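Local structure of P35 (1P35) at residues Q23-V28 against F168-I173; N175-P180 against A197-V202. The protein inhibits caspases and thereby blocks apoptosis of the infected insect cell, and also suppresses the host's antiviral RNA interference. One frame throughout, in Å; residues are numbered along the deposited sequence.

Contact 1 of 2, residues Q23-V28 against F168-I173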
ATOM      1  N   GLN A  23      -4.761 -32.385  -0.482  1.00 48.42           N
ATOM      2  CA  GLN A  23      -3.582 -32.843  -1.234  1.00 58.05           C
ATOM      3  C   GLN A  23      -2.945 -31.813  -2.121  1.00 51.08           C
ATOM      4  O   GLN A  23      -2.232 -32.154  -3.052  1.00 52.00           O
ATOM      5  CB  GLN A  23      -3.874 -34.039  -2.116  1.00 56.88           C
ATOM      6  CG  GLN A  23      -4.904 -33.834  -3.169  1.00 62.73           C
ATOM      7  CD  GLN A  23      -6.243 -34.262  -2.657  1.00 62.50           C
ATOM      8  OE1 GLN A  23      -6.309 -35.120  -1.801  1.00 45.04           O
ATOM      9  NE2 GLN A  23      -7.316 -33.688  -3.185  1.00 70.43           N
ATOM     10  N   THR A  24      -3.202 -30.553  -1.819  1.00 52.01           N
ATOM     11  CA  THR A  24      -2.650 -29.488  -2.608  1.00 39.15           C
ATOM     12  C   THR A  24      -2.210 -28.364  -1.694  1.00 37.15           C
ATOM     13  O   THR A  24      -2.850 -28.100  -0.652  1.00 36.57           O
ATOM     14  CB  THR A  24      -3.715 -28.922  -3.596  1.00 35.84           C
ATOM     15  OG1 THR A  24      -4.420 -30.003  -4.244  1.00 41.31           O
ATOM     16  CG2 THR A  24      -3.036 -28.015  -4.627  1.00 19.81           C
ATOM     17  N   ARG A  25      -1.122 -27.701  -2.076  1.00 33.30           N
ATOM     18  CA  ARG A  25      -0.638 -26.538  -1.324  1.00 29.96           C
ATOM     19  C   ARG A  25      -0.197 -25.524  -2.373  1.00 35.82           C
ATOM     20  O   ARG A  25       0.006 -25.891  -3.542  1.00 29.99           O
ATOM     21  CB  ARG A  25       0.538 -26.890  -0.364  1.00 26.30           C
ATOM     22  CG  ARG A  25       0.183 -27.809   0.798  1.00 32.97           C
ATOM     23  CD  ARG A  25       1.393 -28.057   1.719  1.00 19.27           C
ATOM     24  NE  ARG A  25       1.928 -26.805   2.263  1.00 29.85           N
ATOM     25  CZ  ARG A  25       1.620 -26.323   3.471  1.00 39.09           C
ATOM     26  NH1 ARG A  25       0.792 -26.978   4.269  1.00 32.94           N
ATOM     27  NH2 ARG A  25       2.129 -25.175   3.889  1.00 26.29           N
ATOM     28  N   GLU A  26      -0.098 -24.252  -1.978  1.00 29.56           N
ATOM     29  CA  GLU A  26       0.325 -23.220  -2.919  1.00 42.47           C
ATOM     30  C   GLU A  26       1.568 -22.459  -2.418  1.00 35.64           C
ATOM     31  O   GLU A  26       1.695 -22.127  -1.233  1.00 35.65           O
ATOM     32  CB  GLU A  26      -0.819 -22.223  -3.189  1.00 43.34           C
ATOM     33  CG  GLU A  26      -0.420 -21.073  -4.116  1.00 35.52           C
ATOM     34  CD  GLU A  26      -1.447 -19.931  -4.091  1.00 44.67           C
ATOM     35  OE1 GLU A  26      -1.661 -19.368  -3.012  1.00 51.06           O
ATOM     36  OE2 GLU A  26      -2.039 -19.592  -5.140  1.00 52.86           O
ATOM     37  N   LEU A  27       2.500 -22.249  -3.334  1.00 26.03           N
ATOM     38  CA  LEU A  27       3.701 -21.536  -3.059  1.00 30.73           C
ATOM     39  C   LEU A  27       3.669 -20.224  -3.841  1.00 37.50           C
ATOM     40  O   LEU A  27       3.472 -20.243  -5.050  1.00 27.48           O
ATOM     41  CB  LEU A  27       4.942 -22.330  -3.493  1.00 43.54           C
ATOM     42  CG  LEU A  27       6.196 -21.459  -3.336  1.00 23.20           C
ATOM     43  CD1 LEU A  27       6.448 -21.249  -1.826  1.00 49.80           C
ATOM     44  CD2 LEU A  27       7.435 -22.123  -3.948  1.00 39.96           C
ATOM     45  N   VAL A  28       3.860 -19.112  -3.121  1.00 31.30           N
ATOM     46  CA  VAL A  28       3.931 -17.777  -3.665  1.00 32.96           C
ATOM     47  C   VAL A  28       5.372 -17.412  -3.321  1.00 33.18           C
ATOM     48  O   VAL A  28       5.856 -17.584  -2.164  1.00 25.99           O
ATOM     49  CB  VAL A  28       2.909 -16.802  -3.026  1.00 19.64           C
ATOM     50  CG1 VAL A  28       3.235 -15.369  -3.480  1.00 22.87           C
ATOM     51  CG2 VAL A  28       1.519 -17.087  -3.550  1.00 18.80           C
ATOM     52  N   PHE A 168       2.191 -21.040  -7.659  1.00 34.40           N
ATOM     53  CA  PHE A 168       1.707 -22.239  -8.287  1.00 26.35           C
ATOM     54  C   PHE A 168       1.203 -23.201  -7.206  1.00 37.04           C
ATOM     55  O   PHE A 168       1.538 -23.041  -6.016  1.00 30.01           O
ATOM     56  CB  PHE A 168       2.847 -22.859  -9.144  1.00 25.44           C
ATOM     57  CG  PHE A 168       4.078 -23.295  -8.321  1.00 34.76           C
ATOM     58  CD1 PHE A 168       3.988 -24.333  -7.393  1.00 29.40           C
ATOM     59  CD2 PHE A 168       5.286 -22.605  -8.432  1.00 33.79           C
ATOM     60  CE1 PHE A 168       5.091 -24.671  -6.564  1.00 24.29           C
ATOM     61  CE2 PHE A 168       6.385 -22.922  -7.631  1.00 19.69           C
ATOM     62  CZ  PHE A 168       6.279 -23.963  -6.685  1.00 19.73           C
ATOM     63  N   GLU A 169       0.349 -24.142  -7.604  1.00 40.31           N
ATOM     64  CA  GLU A 169      -0.129 -25.157  -6.678  1.00 42.73           C
ATOM     65  C   GLU A 169       0.624 -26.445  -6.950  1.00 29.30           C
ATOM     66  O   GLU A 169       0.979 -26.753  -8.089  1.00 37.85           O
ATOM     67  CB  GLU A 169      -1.623 -25.428  -6.839  1.00 26.66           C
ATOM     68  CG  GLU A 169      -2.486 -24.424  -6.136  1.00 46.01           C
ATOM     69  CD  GLU A 169      -3.934 -24.544  -6.513  1.00 36.50           C
ATOM     70  OE1 GLU A 169      -4.419 -25.679  -6.558  1.00 77.52           O
ATOM     71  OE2 GLU A 169      -4.595 -23.512  -6.733  1.00 79.27           O
ATOM     72  N   TYR A 170       0.896 -27.184  -5.895  1.00 33.88           N
ATOM     73  CA  TYR A 170       1.571 -28.452  -6.063  1.00 33.40           C
ATOM     74  C   TYR A 170       0.934 -29.489  -5.116  1.00 43.75           C
ATOM     75  O   TYR A 170       0.127 -29.141  -4.209  1.00 28.29           O
ATOM     76  CB  TYR A 170       3.078 -28.303  -5.807  1.00 32.08           C
ATOM     77  CG  TYR A 170       3.432 -27.838  -4.402  1.00 30.92           C
ATOM     78  CD1 TYR A 170       3.114 -26.563  -3.963  1.00 30.05           C
ATOM     79  CD2 TYR A 170       4.101 -28.689  -3.514  1.00 27.28           C
ATOM     80  CE1 TYR A 170       3.455 -26.142  -2.654  1.00 36.04           C
ATOM     81  CE2 TYR A 170       4.442 -28.278  -2.211  1.00 23.41           C
ATOM     82  CZ  TYR A 170       4.114 -27.031  -1.788  1.00 25.51           C
ATOM     83  OH  TYR A 170       4.262 -26.735  -0.460  1.00 33.44           O
ATOM     84  N   ASN A 171       1.288 -30.750  -5.345  1.00 38.43           N
ATOM     85  CA  ASN A 171       0.791 -31.893  -4.566  1.00 40.42           C
ATOM     86  C   ASN A 171       1.938 -32.487  -3.740  1.00 33.15           C
ATOM     87  O   ASN A 171       2.690 -33.323  -4.216  1.00 41.48           O
ATOM     88  CB  ASN A 171       0.221 -32.900  -5.550  1.00 31.77           C
ATOM     89  CG  ASN A 171      -0.928 -32.325  -6.299  1.00 32.28           C
ATOM     90  OD1 ASN A 171      -0.904 -32.195  -7.526  1.00 50.71           O
ATOM     91  ND2 ASN A 171      -1.961 -31.910  -5.546  1.00 29.25           N
ATOM     92  N   PRO A 172       2.021 -32.120  -2.458  1.00 40.17           N
ATOM     93  CA  PRO A 172       3.064 -32.564  -1.510  1.00 37.80           C
ATOM     94  C   PRO A 172       3.209 -34.073  -1.396  1.00 28.52           C
ATOM     95  O   PRO A 172       2.219 -34.797  -1.261  1.00 39.42           O
ATOM     96  CB  PRO A 172       2.614 -31.952  -0.178  1.00 27.79           C
ATOM     97  CG  PRO A 172       1.702 -30.812  -0.601  1.00 31.56           C
ATOM     98  CD  PRO A 172       0.955 -31.387  -1.752  1.00 22.79           C
ATOM     99  N   ILE A 173       4.426 -34.575  -1.497  1.00 37.55           N
ATOM    100  CA  ILE A 173       4.580 -36.006  -1.306  1.00 35.08           C
ATOM    101  C   ILE A 173       4.713 -36.164   0.232  1.00 40.57           C
ATOM    102  O   ILE A 173       5.429 -35.417   0.899  1.00 45.08           O
ATOM    103  CB  ILE A 173       5.840 -36.585  -2.031  1.00 31.05           C
ATOM    104  CG1 ILE A 173       5.699 -36.559  -3.576  1.00 36.36           C
ATOM    105  CG2 ILE A 173       6.122 -37.939  -1.497  1.00 35.78           C
ATOM    106  CD1 ILE A 173       4.264 -36.925  -4.173  1.00 30.98           C
TER
HETATM  107  O   HOH W   1      -0.627 -34.654  -2.219  1.00 49.21           O

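Contact 2 of 2, residues N175-P180 against A197-V202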
ATOM      1  N   ASN A 175       2.995 -35.475   3.391  1.00 43.74           N
ATOM      2  CA  ASN A 175       2.877 -34.495   4.488  1.00 56.89           C
ATOM      3  C   ASN A 175       4.153 -33.691   4.813  1.00 50.87           C
ATOM      4  O   ASN A 175       4.483 -33.438   5.971  1.00 54.79           O
ATOM      5  CB  ASN A 175       2.382 -35.171   5.779  1.00 64.12           C
ATOM      6  CG  ASN A 175       1.067 -35.907   5.584  1.00 61.41           C
ATOM      7  OD1 ASN A 175       0.173 -35.424   4.890  1.00 69.64           O
ATOM      8  ND2 ASN A 175       0.936 -37.066   6.219  1.00 63.25           N
ATOM      9  N   LYS A 176       4.859 -33.303   3.772  1.00 39.79           N
ATOM     10  CA  LYS A 176       6.054 -32.498   3.900  1.00 40.60           C
ATOM     11  C   LYS A 176       5.835 -31.200   3.105  1.00 32.61           C
ATOM     12  O   LYS A 176       5.040 -31.183   2.136  1.00 27.96           O
ATOM     13  CB  LYS A 176       7.228 -33.241   3.294  1.00 31.79           C
ATOM     14  CG  LYS A 176       7.601 -34.494   4.013  1.00 52.41           C
ATOM     15  CD  LYS A 176       8.353 -34.175   5.291  1.00 42.11           C
ATOM     16  CE  LYS A 176       8.859 -35.442   5.945  1.00 51.32           C
ATOM     17  NZ  LYS A 176       9.505 -35.129   7.239  1.00 55.33           N
ATOM     18  N   VAL A 177       6.529 -30.147   3.544  1.00 40.07           N
ATOM     19  CA  VAL A 177       6.580 -28.834   2.909  1.00 37.67           C
ATOM     20  C   VAL A 177       8.027 -28.376   2.990  1.00 36.24           C
ATOM     21  O   VAL A 177       8.670 -28.491   4.013  1.00 29.98           O
ATOM     22  CB  VAL A 177       5.852 -27.732   3.653  1.00 35.53           C
ATOM     23  CG1 VAL A 177       5.684 -26.523   2.717  1.00 29.57           C
ATOM     24  CG2 VAL A 177       4.600 -28.227   4.211  1.00 61.38           C
ATOM     25  N   ILE A 178       8.534 -27.824   1.906  1.00 41.61           N
ATOM     26  CA  ILE A 178       9.886 -27.328   1.902  1.00 24.94           C
ATOM     27  C   ILE A 178       9.819 -25.791   1.719  1.00 40.09           C
ATOM     28  O   ILE A 178       9.257 -25.322   0.746  1.00 35.94           O
ATOM     29  CB  ILE A 178      10.632 -27.981   0.745  1.00 21.10           C
ATOM     30  CG1 ILE A 178      10.694 -29.481   0.980  1.00 22.65           C
ATOM     31  CG2 ILE A 178      12.018 -27.368   0.570  1.00 24.55           C
ATOM     32  CD1 ILE A 178      11.419 -30.279  -0.122  1.00 21.49           C
ATOM     33  N   VAL A 179      10.345 -25.008   2.660  1.00 35.57           N
ATOM     34  CA  VAL A 179      10.343 -23.558   2.508  1.00 28.33           C
ATOM     35  C   VAL A 179      11.725 -23.348   1.905  1.00 26.34           C
ATOM     36  O   VAL A 179      12.736 -23.597   2.529  1.00 30.34           O
ATOM     37  CB  VAL A 179      10.223 -22.845   3.817  1.00 21.50           C
ATOM     38  CG1 VAL A 179       9.929 -21.402   3.542  1.00 18.86           C
ATOM     39  CG2 VAL A 179       9.088 -23.491   4.694  1.00 10.78           C
ATOM     40  N   PRO A 180      11.775 -22.893   0.667  1.00 26.25           N
ATOM     41  CA  PRO A 180      13.060 -22.687  -0.036  1.00 20.83           C
ATOM     42  C   PRO A 180      13.955 -21.532   0.364  1.00 22.30           C
ATOM     43  O   PRO A 180      14.071 -20.546  -0.367  1.00 29.28           O
ATOM     44  CB  PRO A 180      12.609 -22.630  -1.503  1.00 25.96           C
ATOM     45  CG  PRO A 180      11.303 -21.881  -1.405  1.00 18.48           C
ATOM     46  CD  PRO A 180      10.618 -22.604  -0.221  1.00 24.15           C
ATOM     47  N   ALA A 197       8.708 -15.228   5.406  1.00 31.72           N
ATOM     48  CA  ALA A 197       7.851 -16.298   4.977  1.00 20.69           C
ATOM     49  C   ALA A 197       6.677 -16.499   5.947  1.00 31.19           C
ATOM     50  O   ALA A 197       6.765 -16.270   7.180  1.00 29.14           O
ATOM     51  CB  ALA A 197       8.624 -17.599   4.833  1.00 16.83           C
ATOM     52  N   TYR A 198       5.563 -16.890   5.350  1.00 31.53           N
ATOM     53  CA  TYR A 198       4.332 -17.177   6.047  1.00 33.65           C
ATOM     54  C   TYR A 198       3.989 -18.607   5.560  1.00 32.66           C
ATOM     55  O   TYR A 198       3.875 -18.813   4.351  1.00 25.49           O
ATOM     56  CB  TYR A 198       3.241 -16.146   5.606  1.00 33.81           C
ATOM     57  CG  TYR A 198       1.866 -16.417   6.175  1.00 40.39           C
ATOM     58  CD1 TYR A 198       1.098 -17.486   5.696  1.00 44.96           C
ATOM     59  CD2 TYR A 198       1.336 -15.621   7.208  1.00 33.12           C
ATOM     60  CE1 TYR A 198      -0.164 -17.766   6.205  1.00 35.49           C
ATOM     61  CE2 TYR A 198       0.065 -15.876   7.742  1.00 38.64           C
ATOM     62  CZ  TYR A 198      -0.690 -16.953   7.226  1.00 40.11           C
ATOM     63  OH  TYR A 198      -1.990 -17.171   7.633  1.00 48.42           O
ATOM     64  N   VAL A 199       3.850 -19.582   6.476  1.00 27.58           N
ATOM     65  CA  VAL A 199       3.558 -20.988   6.068  1.00 29.13           C
ATOM     66  C   VAL A 199       2.532 -21.549   7.038  1.00 32.07           C
ATOM     67  O   VAL A 199       2.780 -21.540   8.233  1.00 26.94           O
ATOM     68  CB  VAL A 199       4.801 -21.915   6.137  1.00 30.56           C
ATOM     69  CG1 VAL A 199       4.457 -23.267   5.501  1.00 30.51           C
ATOM     70  CG2 VAL A 199       6.027 -21.277   5.417  1.00 24.20           C
ATOM     71  N   ASP A 200       1.381 -22.020   6.535  1.00 26.01           N
ATOM     72  CA  ASP A 200       0.331 -22.531   7.422  1.00 25.43           C
ATOM     73  C   ASP A 200       0.175 -24.032   7.355  1.00 34.55           C
ATOM     74  O   ASP A 200       0.806 -24.682   6.539  1.00 27.56           O
ATOM     75  CB  ASP A 200      -1.018 -21.842   7.168  1.00 24.63           C
ATOM     76  CG  ASP A 200      -1.688 -22.216   5.822  1.00 33.00           C
ATOM     77  OD1 ASP A 200      -1.522 -23.333   5.322  1.00 29.73           O
ATOM     78  OD2 ASP A 200      -2.453 -21.365   5.303  1.00 32.31           O
ATOM     79  N   SER A 201      -0.641 -24.564   8.263  1.00 37.15           N
ATOM     80  CA  SER A 201      -0.907 -25.988   8.387  1.00 43.21           C
ATOM     81  C   SER A 201       0.376 -26.772   8.568  1.00 43.44           C
ATOM     82  O   SER A 201       0.553 -27.825   7.943  1.00 45.47           O
ATOM     83  CB  SER A 201      -1.672 -26.519   7.172  1.00 33.20           C
ATOM     84  OG  SER A 201      -2.708 -25.617   6.814  1.00 47.46           O
ATOM     85  N   VAL A 202       1.258 -26.257   9.430  1.00 49.14           N
ATOM     86  CA  VAL A 202       2.540 -26.916   9.693  1.00 41.66           C
ATOM     87  C   VAL A 202       2.830 -27.194  11.136  1.00 34.09           C
ATOM     88  O   VAL A 202       2.403 -26.484  12.000  1.00 33.15           O
ATOM     89  CB  VAL A 202       3.761 -26.130   9.097  1.00 34.47           C
ATOM     90  CG1 VAL A 202       3.756 -26.327   7.601  1.00 28.13           C
ATOM     91  CG2 VAL A 202       3.682 -24.586   9.445  1.00 13.99           C
TER

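Contact 1 of 2, residues Q23-V28 against F168-I173
Four backbone hydrogen bonds tie R25 to Y170 and L27 to F168, two per pair, with E26 and E169 as the non-hydrogen-bonded pair between them: an antiparallel ladder. Beyond its end, N171 ND2 donates to Q23 O, which lies in the amide plane of N171; the 2.5 Å separation is doubtfully short. A water bridges Q23 O and P172 O.

On the face of R25, L27, F168 and Y170, both rings hold CG between the backbone N and the carbonyl carbon (chi1 63° for F168, 61° for Y170), their ends nearing strand 24-28. L27 CB rests off-centre over the F168 ring, and L27 CD2 meets F168 CZ at 3.5 Å. R25 and Y170 lie side by side, Y170 OH 3.6 Å from R25 NE at the guanidinium edge, the planes 67° apart. D17 is salt-bridged to R25 and hydrogen-bonded to Y170. P172 crosses R25 at about a right angle, P172 CG 3.6 Å from R25 CD.

On the face of E26 and E169 the carboxylates part: E169 to R53, E26 to R16 and K58. At the strand edge, T24 CG2 touches E169 OE1 at 3.3 Å.

Strand 24-33 runs between strands 10-21 and 164-170, the latter also pairing with 52-55 and 98-106.

Contact 2 of 2, residues N175-P180 against A197-V202
V177 and V179 meet A197, V199 and V202 in apolar packing between strands of different sheets, with no hydrogen bond across. Strand 176-179 pairs with strand 292-295 in a small antiparallel sheet, while strand 191-199 is hydrogen-bonded to strand 10-21 and to the strands at 276-282 and 284-286. The two segment axes run in nearly opposite directions, at 174°, and approach to 9.7 Å, about the spacing of sheets packed face to face and twice that of neighbours in one sheet.

Methyl groups do all the touching. V179 and V199 reach toward each other tip to tip, V179 CG2 meeting V199 CG2 at 3.8 Å, the closest approach here. The other branch of V179 turns to A197, with CG1 4.2 Å from A197 CB. V199 is shared by both valines opposite: its CG1 lies, more loosely, 4.5 Å from V177 CG1. V177 CG2 in turn meets V202 CG1 at 4.0 Å, these two side chains crossing at about a right angle. V177, V179 and V199 all hold CG1 anti to the backbone N, which splits each fork between two neighbours.

The chain turns at S201, whose phi is positive (56°), and V202 comes back toward V177. S201 OG donates to D200 OD1 from above the carboxylate plane, 3.0 Å away, and the same oxygen accepts the backbone N of Q19. R25 lies against V177 and V199 from strand 24-33, while Y198 points away from the valines and meets the ring of Y278 with the planes nearly perpendicular.

Buried, branched residues between two layers of nearly aligned strands are typical of face-to-face beta-sheet packing, here of the two-strand sheet 176-179/292-295 against strand 191-199.

The centres of contacts 1 and 2 lie about 10 Å apart, on the same side of the chain's centre, and they touch. They come in series: contact 1 closes at 168-173 before 175-180 opens contact 2, strand 164-170 being followed directly by strand 176-179. Strand 10-21 links them, pairing with strand 24-33 of contact 1 and, in parallel, with strand 191-199 of contact 2. R25 joins the two, its NH2 probably hydrogen-bonded to D200 O at 3.0 Å, while Y170 OH packs on V177 CG1. The strand pairing of contact 1 and the face packing of contact 2 thus meet through R25 and Y170 in one buried region.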